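Local coordinates for protein putative alpha-L-fucosidase (Bacteroides thetaiotaomicron, PDB 3EYP) that probably hydrolyses alpha-L-fucosyl linkages at the non-reducing ends of glycans, as a member of glycoside hydrolase family 29, at residues G125-R129 with H130-S134; L136-T139 with E140-K143; P176-R179 with H180-K183. All blocks are in the same frame, centred on the assembly; numbering follows the deposited sequence.

In the fold
Strand 119-124 of the parallel barrel sheet runs out into contact 1, where the chain turns through the short helix 129-132. A brief loop leads into contact 2, which starts helix 139-155. After strand 162-164, contact 3 forms the first turns of helix 175-188, on the way to strand 193-195. Each contact is local, between residues about one turn apart, and the three follow in series with no nesting or crossing. They still meet in space: Tyr142 of contact 2 reaches back to Pro126 of contact 1, while Trp181 of contact 3 probably donates to Lys143 O, tying neighbouring helices together beside the strand ends of the (beta/alpha) barrel.

Contact 1 of 3, residues G125-R129 with H130-S134; sequences GPHDR and HEHLS
His130 is the first residue gripped by Asp128, the N-cap of the short helix 129-132 that follows strand 119-124 of the TIM-barrel domain. Its backbone N makes a weak bond to Asp128 OD1, while its ring leaves the contact to stack on Tyr91, with ND1 bonded to Gly42 O. Glu131 supplies the better capping bond: its N reaches the same Asp128 OD1 at 3.0 Å, coming from above the carboxylate plane. Asp128 CG stands anti to the backbone N (chi1 -171°), which carries OD1 back over the opening turn; OD2 is left for a salt bridge with Lys76. Glu131 CG also packs on Asp128 CG at 3.6 Å, and the two carboxylate planes are 82° apart. At His132 the backbone N donates to Asp128 O over 3.2 Å, so Asp128 holds the turn by both side chain and backbone. The His132 ring lies obliquely to that of His127, planes at 45°, with His127 CE1 3.5 Å from His132 CD2. A single water joins the two imidazoles at their edges, in both ring planes, 2.9 Å from His127 ND1 and 2.9 Å from His132 NE2. Leu133 N adds a weak bond to Arg129 O, and Leu133 CG rests 3.5 Å from that oxygen.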
ATOM      1  N   GLY A 125      -5.578 -13.594  11.391  1.00 39.06           N
ATOM      2  CA  GLY A 125      -5.950 -12.721  12.502  1.00 38.71           C
ATOM      3  C   GLY A 125      -5.281 -13.058  13.817  1.00 39.33           C
ATOM      4  O   GLY A 125      -5.489 -14.137  14.352  1.00 37.26           O
ATOM      5  N   PRO A 126      -4.398 -12.163  14.339  1.00 38.44           N
ATOM      6  CA  PRO A 126      -3.832 -12.525  15.639  1.00 37.88           C
ATOM      7  C   PRO A 126      -4.797 -12.698  16.788  1.00 37.73           C
ATOM      8  O   PRO A 126      -4.695 -13.667  17.528  1.00 36.97           O
ATOM      9  CB  PRO A 126      -2.810 -11.425  15.926  1.00 39.51           C
ATOM     10  CG  PRO A 126      -2.431 -10.915  14.589  1.00 37.91           C
ATOM     11  CD  PRO A 126      -3.647 -11.082  13.683  1.00 40.08           C
ATOM     12  N   HIS A 127      -5.692 -11.745  16.982  1.00 37.65           N
ATOM     13  CA  HIS A 127      -6.742 -11.882  17.985  1.00 37.66           C
ATOM     14  C   HIS A 127      -7.795 -12.844  17.407  1.00 37.15           C
ATOM     15  O   HIS A 127      -8.240 -12.699  16.270  1.00 37.61           O
ATOM     16  CB  HIS A 127      -7.388 -10.555  18.372  1.00 37.63           C
ATOM     17  CG  HIS A 127      -8.518 -10.687  19.347  1.00 37.24           C
ATOM     18  ND1 HIS A 127      -8.370 -11.208  20.623  1.00 39.11           N
ATOM     19  CD2 HIS A 127      -9.816 -10.323  19.243  1.00 35.80           C
ATOM     20  CE1 HIS A 127      -9.526 -11.154  21.258  1.00 37.93           C
ATOM     21  NE2 HIS A 127     -10.428 -10.650  20.430  1.00 37.42           N
ATOM     22  N   ASP A 128      -8.132 -13.837  18.212  1.00 37.11           N
ATOM     23  CA  ASP A 128      -9.087 -14.926  17.779  1.00 37.12           C
ATOM     24  C   ASP A 128     -10.165 -15.096  18.805  1.00 37.76           C
ATOM     25  O   ASP A 128      -9.949 -15.658  19.916  1.00 37.67           O
ATOM     26  CB  ASP A 128      -8.260 -16.224  17.536  1.00 36.21           C
ATOM     27  CG  ASP A 128      -9.048 -17.355  16.894  1.00 38.44           C
ATOM     28  OD1 ASP A 128     -10.229 -17.536  17.209  1.00 37.98           O
ATOM     29  OD2 ASP A 128      -8.442 -18.050  16.035  1.00 38.92           O
ATOM     30  N   ARG A 129     -11.336 -14.583  18.468  1.00 38.80           N
ATOM     31  CA  ARG A 129     -12.466 -14.604  19.371  1.00 39.10           C
ATOM     32  C   ARG A 129     -12.981 -16.016  19.603  1.00 39.71           C
ATOM     33  O   ARG A 129     -13.491 -16.339  20.696  1.00 40.46           O
ATOM     34  CB  ARG A 129     -13.603 -13.703  18.880  1.00 40.41           C
ATOM     35  CG  ARG A 129     -13.298 -12.255  18.944  1.00 41.08           C
ATOM     36  CD  ARG A 129     -14.270 -11.470  18.128  1.00 41.33           C
ATOM     37  NE  ARG A 129     -13.900 -10.073  18.030  1.00 39.71           N
ATOM     38  CZ  ARG A 129     -13.997  -9.344  16.954  1.00 42.44           C
ATOM     39  NH1 ARG A 129     -14.431  -9.886  15.820  1.00 43.66           N
ATOM     40  NH2 ARG A 129     -13.580  -8.083  16.991  1.00 42.91           N
ATOM     41  N   HIS A 130     -12.750 -16.900  18.633  1.00 39.86           N
ATOM     42  CA  HIS A 130     -13.336 -18.241  18.703  1.00 38.82           C
ATOM     43  C   HIS A 130     -12.560 -19.005  19.753  1.00 39.29           C
ATOM     44  O   HIS A 130     -13.130 -19.622  20.645  1.00 37.20           O
ATOM     45  CB  HIS A 130     -13.335 -18.977  17.331  1.00 39.38           C
ATOM     46  CG  HIS A 130     -13.953 -20.350  17.397  1.00 37.10           C
ATOM     47  ND1 HIS A 130     -15.323 -20.554  17.424  1.00 38.33           N
ATOM     48  CD2 HIS A 130     -13.386 -21.585  17.487  1.00 39.21           C
ATOM     49  CE1 HIS A 130     -15.574 -21.852  17.548  1.00 36.40           C
ATOM     50  NE2 HIS A 130     -14.410 -22.502  17.584  1.00 37.20           N
ATOM     51  N   GLU A 131     -11.248 -18.847  19.706  1.00 39.45           N
ATOM     52  CA  GLU A 131     -10.371 -19.610  20.564  1.00 40.16           C
ATOM     53  C   GLU A 131     -10.562 -19.123  21.945  1.00 40.75           C
ATOM     54  O   GLU A 131     -10.466 -19.914  22.927  1.00 40.96           O
ATOM     55  CB  GLU A 131      -8.915 -19.524  20.108  1.00 40.79           C
ATOM     56  CG  GLU A 131      -8.649 -20.375  18.841  1.00 42.82           C
ATOM     57  CD  GLU A 131      -8.555 -21.831  19.133  1.00 43.34           C
ATOM     58  OE1 GLU A 131      -7.885 -22.206  20.109  1.00 44.31           O
ATOM     59  OE2 GLU A 131      -9.121 -22.616  18.369  1.00 48.39           O
ATOM     60  N   HIS A 132     -10.849 -17.825  22.037  1.00 40.37           N
ATOM     61  CA  HIS A 132     -11.119 -17.187  23.371  1.00 40.95           C
ATOM     62  C   HIS A 132     -12.353 -17.720  24.088  1.00 41.51           C
ATOM     63  O   HIS A 132     -12.455 -17.617  25.316  1.00 42.09           O
ATOM     64  CB  HIS A 132     -11.205 -15.657  23.312  1.00 40.10           C
ATOM     65  CG  HIS A 132      -9.891 -14.958  23.552  1.00 41.77           C
ATOM     66  ND1 HIS A 132      -9.338 -14.802  24.810  1.00 39.13           N
ATOM     67  CD2 HIS A 132      -9.077 -14.282  22.707  1.00 40.63           C
ATOM     68  CE1 HIS A 132      -8.212 -14.105  24.717  1.00 40.15           C
ATOM     69  NE2 HIS A 132      -8.031 -13.777  23.450  1.00 41.74           N
ATOM     70  N   LEU A 133     -13.258 -18.314  23.340  1.00 42.85           N
ATOM     71  CA  LEU A 133     -14.479 -18.923  23.930  1.00 43.29           C
ATOM     72  C   LEU A 133     -14.134 -20.150  24.771  1.00 44.35           C
ATOM     73  O   LEU A 133     -14.913 -20.552  25.626  1.00 45.72           O
ATOM     74  CB  LEU A 133     -15.484 -19.360  22.861  1.00 44.04           C
ATOM     75  CG  LEU A 133     -16.099 -18.214  22.011  1.00 45.59           C
ATOM     76  CD1 LEU A 133     -17.083 -18.708  20.961  1.00 43.10           C
ATOM     77  CD2 LEU A 133     -16.723 -17.216  22.973  1.00 42.47           C
ATOM     78  N   SER A 134     -13.003 -20.797  24.493  1.00 44.48           N
ATOM     79  CA  SER A 134     -12.640 -22.052  25.225  1.00 44.00           C
ATOM     80  C   SER A 134     -12.205 -21.841  26.675  1.00 44.92           C
ATOM     81  O   SER A 134     -11.421 -20.937  26.995  1.00 46.09           O
ATOM     82  CB  SER A 134     -11.568 -22.836  24.485  1.00 44.75           C
ATOM     83  OG  SER A 134     -10.965 -23.815  25.312  1.00 43.73           O
TER
HETATM   84  O   HOH W   1      -6.036 -12.355  21.854  1.00 46.81           O

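Contact 2 of 3, residues L136-T139 with E140-K143; sequences LYTT and ERYK
Thr138 and Arg141 meet in an N-terminal helix cap, a local contact at the surface of the barrel domain where the loop after helix 129-132 turns into helix 139-155. Thr138 is the N-cap: its OG1 accepts from Arg141 N at 3.0 Å. A chi1 of 70° places that hydroxyl between the backbone N and the carbonyl carbon, facing the first turn. The regular helical bonds start here as well, Tyr142 N to Thr138 O and Lys143 N to Thr139 O, both 2.8 Å.

Two side chains from before the cap fold back onto this turn. Leu136 lays its CB over one face of the Arg141 guanidinium, toward the rim, 3.5 Å from Arg141 NH1; a bend at chi3 in Arg141 swings the group over to it. Tyr137 folds back beside it, its phenol oxygen lying against the root of the Tyr142 ring, with Tyr137 OH 3.5 Å from Tyr142 CG; Tyr137 CE1 adds an apolar contact to Tyr142 CB at 3.7 Å. The two rings are tilted by 28° but slid apart, so they barely overlap. Tyr137 also stacks on His132, and the Tyr142 hydroxyl bonds to Lys76. A serine in place of Tyr137 would probably open a gap beside Tyr142 CB and deprive the His132 ring of its stacking partner. Within the first turn Glu140 and Lys143 form a salt bridge, Lys143 NZ meeting Glu140 OE2 on its syn side at 2.7 Å, 34° out of the carboxylate plane.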
ATOM      1  N   LEU A 136     -10.189 -23.440  28.155  1.00 43.15           N
ATOM      2  CA  LEU A 136      -8.768 -23.787  28.189  1.00 42.57           C
ATOM      3  C   LEU A 136      -7.806 -22.739  27.613  1.00 41.99           C
ATOM      4  O   LEU A 136      -6.635 -22.914  27.599  1.00 40.72           O
ATOM      5  CB  LEU A 136      -8.546 -25.091  27.452  1.00 43.54           C
ATOM      6  CG  LEU A 136      -9.392 -26.228  28.035  1.00 42.73           C
ATOM      7  CD1 LEU A 136      -8.990 -27.482  27.347  1.00 46.97           C
ATOM      8  CD2 LEU A 136      -9.226 -26.333  29.586  1.00 45.66           C
ATOM      9  N   TYR A 137      -8.359 -21.668  27.089  1.00 42.80           N
ATOM     10  CA  TYR A 137      -7.569 -20.709  26.342  1.00 41.86           C
ATOM     11  C   TYR A 137      -6.452 -20.175  27.227  1.00 43.02           C
ATOM     12  O   TYR A 137      -6.674 -19.805  28.389  1.00 42.97           O
ATOM     13  CB  TYR A 137      -8.421 -19.550  25.813  1.00 42.73           C
ATOM     14  CG  TYR A 137      -7.582 -18.518  25.025  1.00 39.82           C
ATOM     15  CD1 TYR A 137      -7.601 -18.507  23.635  1.00 40.75           C
ATOM     16  CD2 TYR A 137      -6.772 -17.599  25.664  1.00 43.33           C
ATOM     17  CE1 TYR A 137      -6.866 -17.577  22.902  1.00 42.35           C
ATOM     18  CE2 TYR A 137      -5.994 -16.661  24.939  1.00 42.07           C
ATOM     19  CZ  TYR A 137      -6.071 -16.652  23.542  1.00 41.99           C
ATOM     20  OH  TYR A 137      -5.343 -15.774  22.754  1.00 40.79           O
ATOM     21  N   THR A 138      -5.259 -20.216  26.685  1.00 42.29           N
ATOM     22  CA  THR A 138      -4.115 -19.459  27.235  1.00 44.53           C
ATOM     23  C   THR A 138      -3.258 -18.887  26.101  1.00 45.34           C
ATOM     24  O   THR A 138      -3.240 -19.386  24.966  1.00 45.24           O
ATOM     25  CB  THR A 138      -3.147 -20.269  28.107  1.00 43.72           C
ATOM     26  OG1 THR A 138      -2.415 -21.184  27.297  1.00 45.63           O
ATOM     27  CG2 THR A 138      -3.863 -21.023  29.283  1.00 45.30           C
ATOM     28  N   THR A 139      -2.469 -17.885  26.453  1.00 45.84           N
ATOM     29  CA  THR A 139      -1.664 -17.184  25.432  1.00 45.45           C
ATOM     30  C   THR A 139      -0.657 -18.166  24.876  1.00 44.18           C
ATOM     31  O   THR A 139      -0.474 -18.256  23.687  1.00 43.65           O
ATOM     32  CB  THR A 139      -1.046 -15.836  25.965  1.00 45.77           C
ATOM     33  OG1 THR A 139      -2.134 -14.960  26.282  1.00 48.52           O
ATOM     34  CG2 THR A 139      -0.149 -15.139  24.913  1.00 46.87           C
ATOM     35  N   GLU A 140      -0.072 -18.960  25.754  1.00 44.13           N
ATOM     36  CA  GLU A 140       0.977 -19.895  25.369  1.00 45.16           C
ATOM     37  C   GLU A 140       0.406 -20.949  24.417  1.00 43.27           C
ATOM     38  O   GLU A 140       1.065 -21.442  23.466  1.00 44.48           O
ATOM     39  CB  GLU A 140       1.558 -20.605  26.596  1.00 46.33           C
ATOM     40  CG  GLU A 140       2.684 -21.567  26.325  1.00 51.93           C
ATOM     41  CD  GLU A 140       3.941 -20.840  25.826  1.00 58.14           C
ATOM     42  OE1 GLU A 140       3.971 -19.569  25.824  1.00 63.95           O
ATOM     43  OE2 GLU A 140       4.884 -21.544  25.408  1.00 64.39           O
ATOM     44  N   ARG A 141      -0.821 -21.311  24.705  1.00 42.40           N
ATOM     45  CA  ARG A 141      -1.505 -22.361  23.942  1.00 42.51           C
ATOM     46  C   ARG A 141      -1.853 -21.814  22.554  1.00 41.83           C
ATOM     47  O   ARG A 141      -1.734 -22.467  21.522  1.00 41.06           O
ATOM     48  CB  ARG A 141      -2.799 -22.825  24.624  1.00 42.75           C
ATOM     49  CG  ARG A 141      -2.735 -23.948  25.659  1.00 47.94           C
ATOM     50  CD  ARG A 141      -4.233 -24.333  26.052  1.00 52.28           C
ATOM     51  NE  ARG A 141      -4.660 -25.694  25.726  1.00 60.77           N
ATOM     52  CZ  ARG A 141      -5.762 -26.039  25.051  1.00 63.55           C
ATOM     53  NH1 ARG A 141      -6.605 -25.126  24.576  1.00 67.45           N
ATOM     54  NH2 ARG A 141      -6.021 -27.327  24.860  1.00 67.50           N
ATOM     55  N   TYR A 142      -2.308 -20.588  22.570  1.00 42.14           N
ATOM     56  CA  TYR A 142      -2.801 -19.960  21.367  1.00 41.48           C
ATOM     57  C   TYR A 142      -1.592 -19.695  20.471  1.00 41.42           C
ATOM     58  O   TYR A 142      -1.657 -19.750  19.249  1.00 39.89           O
ATOM     59  CB  TYR A 142      -3.534 -18.662  21.671  1.00 40.79           C
ATOM     60  CG  TYR A 142      -3.928 -17.954  20.370  1.00 42.55           C
ATOM     61  CD1 TYR A 142      -4.995 -18.424  19.603  1.00 40.58           C
ATOM     62  CD2 TYR A 142      -3.199 -16.885  19.865  1.00 41.03           C
ATOM     63  CE1 TYR A 142      -5.355 -17.822  18.428  1.00 40.24           C
ATOM     64  CE2 TYR A 142      -3.542 -16.299  18.658  1.00 39.68           C
ATOM     65  CZ  TYR A 142      -4.642 -16.778  17.944  1.00 41.42           C
ATOM     66  OH  TYR A 142      -5.054 -16.199  16.751  1.00 39.03           O
ATOM     67  N   LYS A 143      -0.482 -19.358  21.115  1.00 43.30           N
ATOM     68  CA  LYS A 143       0.775 -19.139  20.391  1.00 42.17           C
ATOM     69  C   LYS A 143       1.091 -20.371  19.584  1.00 42.87           C
ATOM     70  O   LYS A 143       1.429 -20.281  18.401  1.00 42.85           O
ATOM     71  CB  LYS A 143       1.946 -18.842  21.332  1.00 44.05           C
ATOM     72  CG  LYS A 143       3.332 -19.051  20.691  1.00 45.99           C
ATOM     73  CD  LYS A 143       4.469 -18.920  21.665  1.00 49.89           C
ATOM     74  CE  LYS A 143       4.633 -20.159  22.531  1.00 54.22           C
ATOM     75  NZ  LYS A 143       5.902 -20.092  23.326  1.00 58.72           N
TER

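Contact 3 of 3, residues P176-R179 with H180-K183; sequences PVYR and HWYK
Val177 and Trp181, one turn apart on helix 175-188, form the tight side of this contact. The helix belongs to the beta-alpha-beta unit that runs from strand 162-164 to strand 193-195 in the TIM-barrel domain. The two side chains lie side by side and point the same way. Val177 CG1 sits over one face of the indole, 3.6 Å from the centroid of its six-membered ring and 22° off the normal, a clear CH-pi contact; the nearest ring atom is Trp181 CZ2, at 3.4 Å. A chi1 of 167° sets CG1 anti to the Val177 backbone N, the branch that leans along the helix toward the indole. Tyr178 meets the same indole in a T-shaped (edge-to-face) pair: the Trp181 edge is turned toward the Tyr178 face, planes at 75°, with Trp181 CE3 3.8 Å from Tyr178 CD1. Beyond these residues, Tyr146 of helix 139-155 stacks on Trp181, and Trp165 meets the ring of Tyr178. Tyr182 N bonds to Tyr178 O at 2.7 Å, while the Tyr182 ring departs to stack on Phe203.

The loose side belongs to Arg179 and Lys183. Both are exposed, and their like charges stay well apart, Arg179 NE lying 6.9 Å from Lys183 NZ. Here Lys183 N donates to Arg179 O at 2.9 Å, and Lys183 CG passes 3.4 Å from that same oxygen.

The chemistry is thus divided round the helix. Valine lies on a face of the indole, whose edge meets the tyrosine, and its one polar atom, Trp181 NE1, is satisfied by Lys143 O of the neighbouring helix, whereas Arg179 and Lys183 are linked by their backbone bond, with only lysine carbons beside the arginine carbonyl oxygen.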
ATOM      1  N   PRO A 176       7.480 -11.738  22.389  1.00 42.70           N
ATOM      2  CA  PRO A 176       8.059 -13.069  22.163  1.00 43.27           C
ATOM      3  C   PRO A 176       7.135 -14.058  21.427  1.00 43.40           C
ATOM      4  O   PRO A 176       7.611 -14.945  20.747  1.00 45.73           O
ATOM      5  CB  PRO A 176       8.358 -13.566  23.589  1.00 43.88           C
ATOM      6  CG  PRO A 176       8.627 -12.271  24.382  1.00 42.90           C
ATOM      7  CD  PRO A 176       7.563 -11.333  23.805  1.00 42.63           C
ATOM      8  N   VAL A 177       5.847 -13.875  21.584  1.00 43.42           N
ATOM      9  CA  VAL A 177       4.831 -14.614  20.787  1.00 43.71           C
ATOM     10  C   VAL A 177       4.971 -14.326  19.276  1.00 43.32           C
ATOM     11  O   VAL A 177       5.110 -15.226  18.452  1.00 43.62           O
ATOM     12  CB  VAL A 177       3.399 -14.240  21.220  1.00 43.75           C
ATOM     13  CG1 VAL A 177       2.321 -14.748  20.201  1.00 43.41           C
ATOM     14  CG2 VAL A 177       3.097 -14.764  22.622  1.00 43.25           C
ATOM     15  N   TYR A 178       4.972 -13.051  18.940  1.00 42.74           N
ATOM     16  CA  TYR A 178       5.160 -12.639  17.548  1.00 42.45           C
ATOM     17  C   TYR A 178       6.530 -13.111  17.018  1.00 43.16           C
ATOM     18  O   TYR A 178       6.683 -13.409  15.810  1.00 43.53           O
ATOM     19  CB  TYR A 178       5.011 -11.112  17.374  1.00 42.66           C
ATOM     20  CG  TYR A 178       3.631 -10.571  17.477  1.00 40.84           C
ATOM     21  CD1 TYR A 178       2.768 -10.580  16.382  1.00 40.69           C
ATOM     22  CD2 TYR A 178       3.198  -9.937  18.660  1.00 41.97           C
ATOM     23  CE1 TYR A 178       1.478  -9.995  16.464  1.00 40.77           C
ATOM     24  CE2 TYR A 178       1.934  -9.445  18.765  1.00 43.55           C
ATOM     25  CZ  TYR A 178       1.069  -9.455  17.670  1.00 42.79           C
ATOM     26  OH  TYR A 178      -0.178  -8.885  17.792  1.00 43.34           O
ATOM     27  N   ARG A 179       7.529 -13.218  17.906  1.00 44.58           N
ATOM     28  CA  ARG A 179       8.863 -13.710  17.467  1.00 44.07           C
ATOM     29  C   ARG A 179       8.767 -15.115  16.897  1.00 45.41           C
ATOM     30  O   ARG A 179       9.298 -15.427  15.823  1.00 46.54           O
ATOM     31  CB  ARG A 179       9.889 -13.732  18.594  1.00 42.93           C
ATOM     32  CG  ARG A 179      11.340 -13.973  18.113  1.00 43.55           C
ATOM     33  CD  ARG A 179      12.339 -13.883  19.277  1.00 46.06           C
ATOM     34  NE  ARG A 179      12.157 -14.910  20.309  1.00 45.39           N
ATOM     35  CZ  ARG A 179      11.812 -14.733  21.592  1.00 52.54           C
ATOM     36  NH1 ARG A 179      11.729 -15.820  22.424  1.00 53.74           N
ATOM     37  NH2 ARG A 179      11.615 -13.534  22.086  1.00 51.38           N
ATOM     38  N   HIS A 180       8.159 -15.959  17.709  1.00 44.77           N
ATOM     39  CA  HIS A 180       7.898 -17.347  17.354  1.00 46.28           C
ATOM     40  C   HIS A 180       7.267 -17.410  15.964  1.00 44.52           C
ATOM     41  O   HIS A 180       7.702 -18.158  15.087  1.00 44.30           O
ATOM     42  CB  HIS A 180       7.022 -18.015  18.437  1.00 47.18           C
ATOM     43  CG  HIS A 180       6.864 -19.493  18.280  1.00 53.99           C
ATOM     44  ND1 HIS A 180       7.938 -20.363  18.247  1.00 62.12           N
ATOM     45  CD2 HIS A 180       5.750 -20.262  18.203  1.00 59.06           C
ATOM     46  CE1 HIS A 180       7.484 -21.603  18.119  1.00 61.90           C
ATOM     47  NE2 HIS A 180       6.161 -21.567  18.089  1.00 59.08           N
ATOM     48  N   TRP A 181       6.296 -16.544  15.748  1.00 43.51           N
ATOM     49  CA  TRP A 181       5.614 -16.474  14.433  1.00 42.23           C
ATOM     50  C   TRP A 181       6.462 -15.925  13.291  1.00 42.77           C
ATOM     51  O   TRP A 181       6.511 -16.463  12.176  1.00 42.83           O
ATOM     52  CB  TRP A 181       4.324 -15.704  14.527  1.00 42.11           C
ATOM     53  CG  TRP A 181       3.341 -16.248  15.517  1.00 41.00           C
ATOM     54  CD1 TRP A 181       3.315 -17.482  16.069  1.00 42.32           C
ATOM     55  CD2 TRP A 181       2.246 -15.523  16.085  1.00 37.38           C
ATOM     56  NE1 TRP A 181       2.245 -17.593  16.956  1.00 38.81           N
ATOM     57  CE2 TRP A 181       1.590 -16.387  16.989  1.00 40.75           C
ATOM     58  CE3 TRP A 181       1.779 -14.229  15.941  1.00 38.29           C
ATOM     59  CZ2 TRP A 181       0.459 -16.007  17.694  1.00 39.56           C
ATOM     60  CZ3 TRP A 181       0.609 -13.851  16.652  1.00 39.67           C
ATOM     61  CH2 TRP A 181      -0.009 -14.728  17.521  1.00 39.98           C
ATOM     62  N   TYR A 182       7.160 -14.868  13.596  1.00 42.61           N
ATOM     63  CA  TYR A 182       8.073 -14.224  12.634  1.00 44.50           C
ATOM     64  C   TYR A 182       9.143 -15.178  12.086  1.00 44.35           C
ATOM     65  O   TYR A 182       9.422 -15.194  10.894  1.00 45.23           O
ATOM     66  CB  TYR A 182       8.750 -13.050  13.325  1.00 44.67           C
ATOM     67  CG  TYR A 182       9.988 -12.565  12.671  1.00 49.34           C
ATOM     68  CD1 TYR A 182       9.914 -11.764  11.546  1.00 51.72           C
ATOM     69  CD2 TYR A 182      11.241 -12.847  13.219  1.00 53.45           C
ATOM     70  CE1 TYR A 182      11.041 -11.265  10.978  1.00 56.97           C
ATOM     71  CE2 TYR A 182      12.367 -12.366  12.667  1.00 56.34           C
ATOM     72  CZ  TYR A 182      12.276 -11.569  11.538  1.00 59.76           C
ATOM     73  OH  TYR A 182      13.428 -11.080  10.953  1.00 64.95           O
ATOM     74  N   LYS A 183       9.674 -16.020  12.964  1.00 44.20           N
ATOM     75  CA  LYS A 183      10.711 -16.993  12.576  1.00 44.85           C
ATOM     76  C   LYS A 183      10.175 -17.967  11.539  1.00 43.82           C
ATOM     77  O   LYS A 183      10.862 -18.377  10.574  1.00 43.94           O
ATOM     78  CB  LYS A 183      11.255 -17.755  13.818  1.00 46.76           C
ATOM     79  CG  LYS A 183      12.164 -16.875  14.706  1.00 50.39           C
ATOM     80  CD  LYS A 183      12.785 -17.639  15.904  1.00 58.04           C
ATOM     81  CE  LYS A 183      13.353 -19.010  15.529  1.00 62.12           C
ATOM     82  NZ  LYS A 183      14.893 -19.156  15.565  1.00 65.50           N
TER